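Local coordinates for protein carbamate kinase (Aeropyrum pernix, PDB 2E9Y) that probably acts as a carbamate kinase, passing a phosphoryl group between carbamoyl phosphate and a nucleotide, at residues Ile114-Asp120 against Arg169-Asp175; Leu253-Ala258 against Gln308-Met314. All blocks are in the same frame, centred on the assembly; numbering follows the deposited sequence. Where two conformers were deposited one is given.

Interaction 1: Ile114-Asp120 against Arg169-Asp175; sequences ISRVLVD and RPVSIVD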
loop_
_atom_site.group_PDB
_atom_site.type_symbol
_atom_site.label_atom_id
_atom_site.label_comp_id
_atom_site.label_asym_id
_atom_site.label_seq_id
_atom_site.Cartn_x
_atom_site.Cartn_y
_atom_site.Cartn_z
ATOM N N ILE A 114 -3.374 -4.936 2.867
ATOM C CA ILE A 114 -3.630 -3.649 3.469
ATOM C C ILE A 114 -4.643 -3.883 4.566
ATOM O O ILE A 114 -5.687 -4.469 4.344
ATOM C CB ILE A 114 -4.214 -2.698 2.412
ATOM C CG1 ILE A 114 -3.239 -2.441 1.247
ATOM C CG2 ILE A 114 -4.564 -1.340 3.039
ATOM C CD1 ILE A 114 -1.850 -1.998 1.719
ATOM N N SER A 115 -4.254 -3.460 5.778
ATOM C CA SER A 115 -4.957 -3.938 6.971
ATOM C C SER A 115 -5.479 -2.785 7.858
ATOM O O SER A 115 -4.750 -1.861 8.203
ATOM C CB SER A 115 -3.985 -4.800 7.755
ATOM O OG SER A 115 -3.536 -5.849 6.902
ATOM N N ARG A 116 -6.787 -2.861 8.198
ATOM C CA ARG A 116 -7.356 -1.895 9.142
ATOM C C ARG A 116 -7.639 -2.562 10.489
ATOM O O ARG A 116 -7.921 -3.750 10.558
ATOM C CB ARG A 116 -8.686 -1.399 8.583
ATOM C CG ARG A 116 -8.571 -0.517 7.330
ATOM C CD ARG A 116 -9.902 -0.434 6.575
ATOM N NE ARG A 116 -10.301 -1.786 6.175
ATOM C CZ ARG A 116 -11.508 -1.986 5.600
ATOM N NH1 ARG A 116 -12.358 -0.991 5.380
ATOM N NH2 ARG A 116 -11.844 -3.235 5.234
ATOM N N VAL A 117 -7.557 -1.791 11.568
ATOM C CA VAL A 117 -7.802 -2.323 12.901
ATOM C C VAL A 117 -8.883 -1.488 13.574
ATOM O O VAL A 117 -8.812 -0.260 13.581
ATOM C CB VAL A 117 -6.519 -2.291 13.761
ATOM C CG1 VAL A 117 -6.817 -2.759 15.174
ATOM C CG2 VAL A 117 -5.463 -3.182 13.140
ATOM N N LEU A 118 -9.892 -2.158 14.123
ATOM C CA LEU A 118 -10.989 -1.472 14.805
ATOM C C LEU A 118 -10.571 -1.074 16.222
ATOM O O LEU A 118 -10.021 -1.885 16.963
ATOM C CB LEU A 118 -12.222 -2.388 14.880
ATOM C CG LEU A 118 -13.493 -1.807 15.514
ATOM C CD1 LEU A 118 -14.060 -0.730 14.604
ATOM C CD2 LEU A 118 -14.527 -2.902 15.729
ATOM N N VAL A 119 -10.815 0.182 16.588
ATOM C CA VAL A 119 -10.498 0.659 17.931
ATOM C C VAL A 119 -11.775 1.265 18.509
ATOM O O VAL A 119 -12.727 1.526 17.767
ATOM C CB VAL A 119 -9.350 1.709 17.921
ATOM C CG1 VAL A 119 -8.080 1.068 17.360
ATOM C CG2 VAL A 119 -9.743 2.929 17.099
ATOM N N ASP A 120 -11.804 1.478 19.823
ATOM C CA ASP A 120 -12.991 2.033 20.472
ATOM C C ASP A 120 -12.859 3.529 20.724
ATOM O O ASP A 120 -11.860 3.998 21.264
ATOM C CB ASP A 120 -13.252 1.307 21.795
ATOM C CG ASP A 120 -14.650 1.557 22.330
ATOM O OD1 ASP A 120 -15.007 2.731 22.549
ATOM O OD2 ASP A 120 -15.396 0.573 22.527
ATOM N N ARG A 169 -6.228 0.793 22.138
ATOM C CA ARG A 169 -6.034 -0.648 22.089
ATOM C C ARG A 169 -6.842 -1.267 20.953
ATOM O O ARG A 169 -7.956 -0.836 20.658
ATOM C CB ARG A 169 -6.419 -1.284 23.427
ATOM C CG ARG A 169 -5.371 -1.072 24.513
ATOM C CD ARG A 169 -5.520 -2.086 25.643
ATOM N NE ARG A 169 -4.294 -2.214 26.430
ATOM C CZ ARG A 169 -3.819 -1.277 27.246
ATOM N NH1 ARG A 169 -4.467 -0.129 27.395
ATOM N NH2 ARG A 169 -2.691 -1.488 27.911
ATOM N N PRO A 170 -6.276 -2.283 20.283
ATOM C CA PRO A 170 -6.971 -2.942 19.176
ATOM C C PRO A 170 -8.165 -3.754 19.669
ATOM O O PRO A 170 -8.070 -4.453 20.676
ATOM C CB PRO A 170 -5.879 -3.813 18.558
ATOM C CG PRO A 170 -5.051 -4.187 19.735
ATOM C CD PRO A 170 -4.953 -2.889 20.514
ATOM N N VAL A 171 -9.289 -3.647 18.965
ATOM C CA VAL A 171 -10.496 -4.376 19.347
ATOM C C VAL A 171 -10.730 -5.567 18.428
ATOM O O VAL A 171 -11.073 -6.655 18.885
ATOM C CB VAL A 171 -11.728 -3.457 19.314
ATOM C CG1 VAL A 171 -12.983 -4.250 19.650
ATOM C CG2 VAL A 171 -11.535 -2.316 20.308
ATOM N N SER A 172 -10.547 -5.354 17.130
ATOM C CA SER A 172 -10.713 -6.420 16.153
ATOM C C SER A 172 -9.945 -6.066 14.893
ATOM O O SER A 172 -9.687 -4.892 14.624
ATOM C CB SER A 172 -12.199 -6.627 15.823
ATOM O OG SER A 172 -12.777 -5.464 15.262
ATOM N N ILE A 173 -9.558 -7.084 14.131
ATOM C CA ILE A 173 -8.836 -6.850 12.885
ATOM C C ILE A 173 -9.890 -6.882 11.784
ATOM O O ILE A 173 -10.401 -7.943 11.420
ATOM C CB ILE A 173 -7.775 -7.938 12.629
ATOM C CG1 ILE A 173 -6.827 -8.045 13.834
ATOM C CG2 ILE A 173 -6.999 -7.613 11.362
ATOM C CD1 ILE A 173 -6.182 -6.725 14.264
ATOM N N VAL A 174 -10.221 -5.705 11.267
ATOM C CA VAL A 174 -11.242 -5.578 10.237
ATOM C C VAL A 174 -11.016 -6.488 9.035
ATOM O O VAL A 174 -11.955 -7.104 8.516
ATOM C CB VAL A 174 -11.328 -4.116 9.750
ATOM C CG1 VAL A 174 -12.357 -3.989 8.641
ATOM C CG2 VAL A 174 -11.696 -3.207 10.921
ATOM N N ASP A 175 -9.764 -6.586 8.611
ATOM C CA ASP A 175 -9.414 -7.379 7.446
ATOM C C ASP A 175 -8.944 -8.799 7.731
ATOM O O ASP A 175 -8.274 -9.420 6.909
ATOM C CB ASP A 175 -8.381 -6.601 6.639
ATOM C CG ASP A 175 -8.954 -5.312 6.097
ATOM O OD1 ASP A 175 -9.802 -5.393 5.183
ATOM O OD2 ASP A 175 -8.586 -4.230 6.600
HETATM O O HOH W 1 -9.786 0.815 21.762
#

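Interaction 2: Leu253-Ala258 against Gln308-Met314; sequences LRRAAA and QAGTVVM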
loop_
_atom_site.group_PDB
_atom_site.type_symbol
_atom_site.label_atom_id
_atom_site.label_comp_id
_atom_site.label_asym_id
_atom_site.label_seq_id
_atom_site.Cartn_x
_atom_site.Cartn_y
_atom_site.Cartn_z
ATOM N N LEU A 253 14.522 -14.626 31.289
ATOM C CA LEU A 253 13.619 -15.764 31.467
ATOM C C LEU A 253 13.572 -16.627 30.216
ATOM O O LEU A 253 13.590 -16.152 29.092
ATOM C CB LEU A 253 12.207 -15.233 31.740
ATOM C CG LEU A 253 12.134 -14.233 32.896
ATOM C CD1 LEU A 253 10.709 -13.757 33.149
ATOM C CD2 LEU A 253 12.622 -14.794 34.226
ATOM N N ARG A 254 13.536 -17.951 30.453
ATOM C CA ARG A 254 13.451 -18.890 29.342
ATOM C C ARG A 254 12.020 -19.409 29.180
ATOM O O ARG A 254 11.560 -19.795 28.112
ATOM C CB ARG A 254 14.383 -20.061 29.656
ATOM C CG ARG A 254 14.413 -21.106 28.542
ATOM C CD ARG A 254 14.793 -20.490 27.189
ATOM N NE ARG A 254 14.794 -21.495 26.118
ATOM C CZ ARG A 254 13.627 -22.106 25.805
ATOM N NH1 ARG A 254 12.514 -21.819 26.463
ATOM N NH2 ARG A 254 13.609 -23.012 24.824
ATOM N N ARG A 255 11.339 -19.461 30.336
ATOM C CA ARG A 255 9.941 -19.832 30.374
ATOM C C ARG A 255 9.292 -19.153 31.579
ATOM O O ARG A 255 9.903 -18.995 32.626
ATOM C CB ARG A 255 9.847 -21.346 30.579
ATOM C CG ARG A 255 10.282 -22.157 29.359
ATOM C CD ARG A 255 10.004 -23.663 29.500
ATOM N NE ARG A 255 10.499 -24.370 28.314
ATOM C CZ ARG A 255 10.347 -25.710 28.221
ATOM N NH1 ARG A 255 9.750 -26.395 29.183
ATOM N NH2 ARG A 255 10.805 -26.335 27.136
ATOM N N ALA A 256 8.048 -18.719 31.418
ATOM C CA ALA A 256 7.345 -18.039 32.493
ATOM C C ALA A 256 5.841 -18.124 32.286
ATOM O O ALA A 256 5.351 -17.989 31.164
ATOM C CB ALA A 256 7.782 -16.580 32.559
ATOM N N ALA A 257 5.112 -18.361 33.370
ATOM C CA ALA A 257 3.664 -18.443 33.299
ATOM C C ALA A 257 3.131 -17.033 33.077
ATOM O O ALA A 257 3.632 -16.073 33.670
ATOM C CB ALA A 257 3.106 -19.018 34.593
ATOM N N ALA A 258 2.127 -16.910 32.215
ATOM C CA ALA A 258 1.532 -15.614 31.920
ATOM C C ALA A 258 1.090 -14.919 33.200
ATOM O O ALA A 258 1.224 -13.703 33.329
ATOM C CB ALA A 258 0.342 -15.784 30.978
ATOM N N GLN A 308 12.857 -23.189 21.550
ATOM C CA GLN A 308 14.142 -23.572 22.128
ATOM C C GLN A 308 15.018 -22.354 22.448
ATOM O O GLN A 308 16.141 -22.459 22.907
ATOM C CB GLN A 308 14.865 -24.471 21.130
ATOM C CG GLN A 308 14.078 -25.735 20.788
ATOM C CD GLN A 308 13.748 -26.490 22.055
ATOM O OE1 GLN A 308 14.596 -26.855 22.853
ATOM N NE2 GLN A 308 12.436 -26.764 22.198
ATOM N N ALA A 309 14.472 -21.167 22.134
ATOM C CA ALA A 309 15.165 -19.929 22.469
ATOM C C ALA A 309 14.159 -18.847 22.825
ATOM O O ALA A 309 12.971 -18.973 22.554
ATOM C CB ALA A 309 15.986 -19.488 21.252
ATOM N N GLY A 310 14.616 -17.777 23.462
ATOM C CA GLY A 310 13.709 -16.712 23.852
ATOM C C GLY A 310 12.893 -17.064 25.081
ATOM O O GLY A 310 13.148 -18.072 25.741
ATOM N N THR A 311 11.904 -16.232 25.388
ATOM C CA THR A 311 11.050 -16.457 26.547
ATOM C C THR A 311 9.701 -17.042 26.150
ATOM O O THR A 311 8.928 -16.411 25.434
ATOM C CB THR A 311 10.796 -15.143 27.310
ATOM O OG1 THR A 311 12.046 -14.586 27.727
ATOM C CG2 THR A 311 9.923 -15.393 28.534
ATOM N N VAL A 312 9.422 -18.256 26.615
ATOM C CA VAL A 312 8.151 -18.896 26.314
ATOM C C VAL A 312 7.146 -18.542 27.408
ATOM O O VAL A 312 7.362 -18.838 28.586
ATOM C CB VAL A 312 8.294 -20.430 26.247
ATOM C CG1 VAL A 312 6.957 -21.059 25.891
ATOM C CG2 VAL A 312 9.351 -20.807 25.225
ATOM N N VAL A 313 6.059 -17.886 27.016
ATOM C CA VAL A 313 5.015 -17.500 27.954
ATOM C C VAL A 313 4.003 -18.638 27.948
ATOM O O VAL A 313 3.339 -18.884 26.940
ATOM C CB VAL A 313 4.346 -16.173 27.523
ATOM C CG1 VAL A 313 3.268 -15.783 28.516
ATOM C CG2 VAL A 313 5.403 -15.072 27.425
ATOM N N MET A 314 3.897 -19.329 29.081
ATOM C CA MET A 314 3.015 -20.486 29.213
ATOM C C MET A 314 1.679 -20.207 29.893
ATOM O O MET A 314 1.516 -19.207 30.589
ATOM C CB MET A 314 3.752 -21.591 29.976
ATOM C CG MET A 314 5.180 -21.818 29.500
ATOM S SD MET A 314 6.090 -23.002 30.515
ATOM C CE MET A 314 6.593 -21.961 31.894
#

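Interaction 1: Ile114-Asp120 against Arg169-Asp175
Strand 112-119 pairs antiparallel with the short strand 170-173 through a classic beta bulge, Val171 and Ser172 both facing Leu118. Two backbone bonds frame it: Leu118 N gives its hydrogen to Ser172 O at 2.8 Å, and Val171 N gives its own to Leu118 O, each nearly head-on to the carbonyl. Val117 CG1 lies beside Pro170 CB (3.7 Å), while beyond the last direct backbone bond a water accepts from Asp120 N and donates to Arg169 O. At the other end Arg116 meets Asp175 side-on. Its chain bends at chi3 (-60°), turning NE to Asp175 OD2 (3.0 Å) and NH2 to Asp175 OD1 (3.0 Å), both on the syn sides of a carboxylate 24° from the guanidinium plane. The anti lone pair of Asp175 OD2 takes Arg116 N at 2.8 Å, and Val174 CG1 lies over one guanidinium face, 3.4 Å above its plane and toward the rim. From the second subunit, Glu98 pairs with Arg116 NH2, His95 bonds to NH1, and Lys94 reaches Asp175 OD1. Three bonds from one residue fix the carboxylate's rotation, and Glu98 facing Arg116 and Lys94 facing Asp175 would probably favour the charged forms.

Interaction 2: Leu253-Ala258 against Gln308-Met314
Thr311 hangs its hydroxyl on the neighbouring backbone: OG1 donates to Leu253 O at 2.6 Å, approaching from above the carbonyl plane, while its methyl CG2 rests against Leu253 CB. The same oxygen also bonds Val241 N, so it serves two backbone groups at once. Arg254 starts out away from the other segment, then bends at chi2 (56°) and returns. The side chain lies beside that of Val312, pointing the same way, with Arg254 NH1 3.5 Å from Val312 CG2; Arg254 CD comes to 3.3 Å from Gly310 O. NH2 bonds Leu307 O but sits too tightly against Gln308 for its exact place to be trusted. With an alanine here nothing would reach back, and Val312 CG2 would probably lose its packing against NH1 and Leu307 O a possible donor.

On the face carrying Arg255, Val312 and Met314, the extended Arg255 chain lies alongside Val312, its CG 4.1 Å from Val312 CB. Met314 crosses it at a slant: a bend at chi3 (-81°) folds its methyl back, bringing CE to 3.6 Å from Arg255 CB. On the face carrying Val313, Ala258 CB meets Val313 CG1 at 3.8 Å, and helix 275-289 packs on both through Val286.

The backbones hold this register. Met314 N bonds Ala256 O, and Ala258 N bonds Met314 O at 2.9 Å. Met314 therefore receives the first amide of helix 258-266, just after Ala257 at its N-cap. Val312 uses N to Arg254 O and O to Ala256 N, the residues flanking its partner Arg255: the pattern of a parallel pair, here placing strand 255-257 beside strand 311-314 in the large mixed sheet of this amino acid kinase fold, with helices packed on the Val313 side.

Interactions 1 and 2 illustrate how one large mixed sheet can tie together distant parts of a chain with opposite pairing rules. Their centres lie 28 Å apart and their nearest atoms about 14 Å, so they do not touch. They follow in series: the antiparallel pairing of 114-120 with 169-175 closes before the parallel pairing of 253-258 with 308-314 opens. Strands 188-191, 48-52, 6-10, 231-236 and 293-297, each paired with the next, connect them through the sheet. Interaction 1 reaches the second subunit, whereas no other chain of the assembly touches interaction 2.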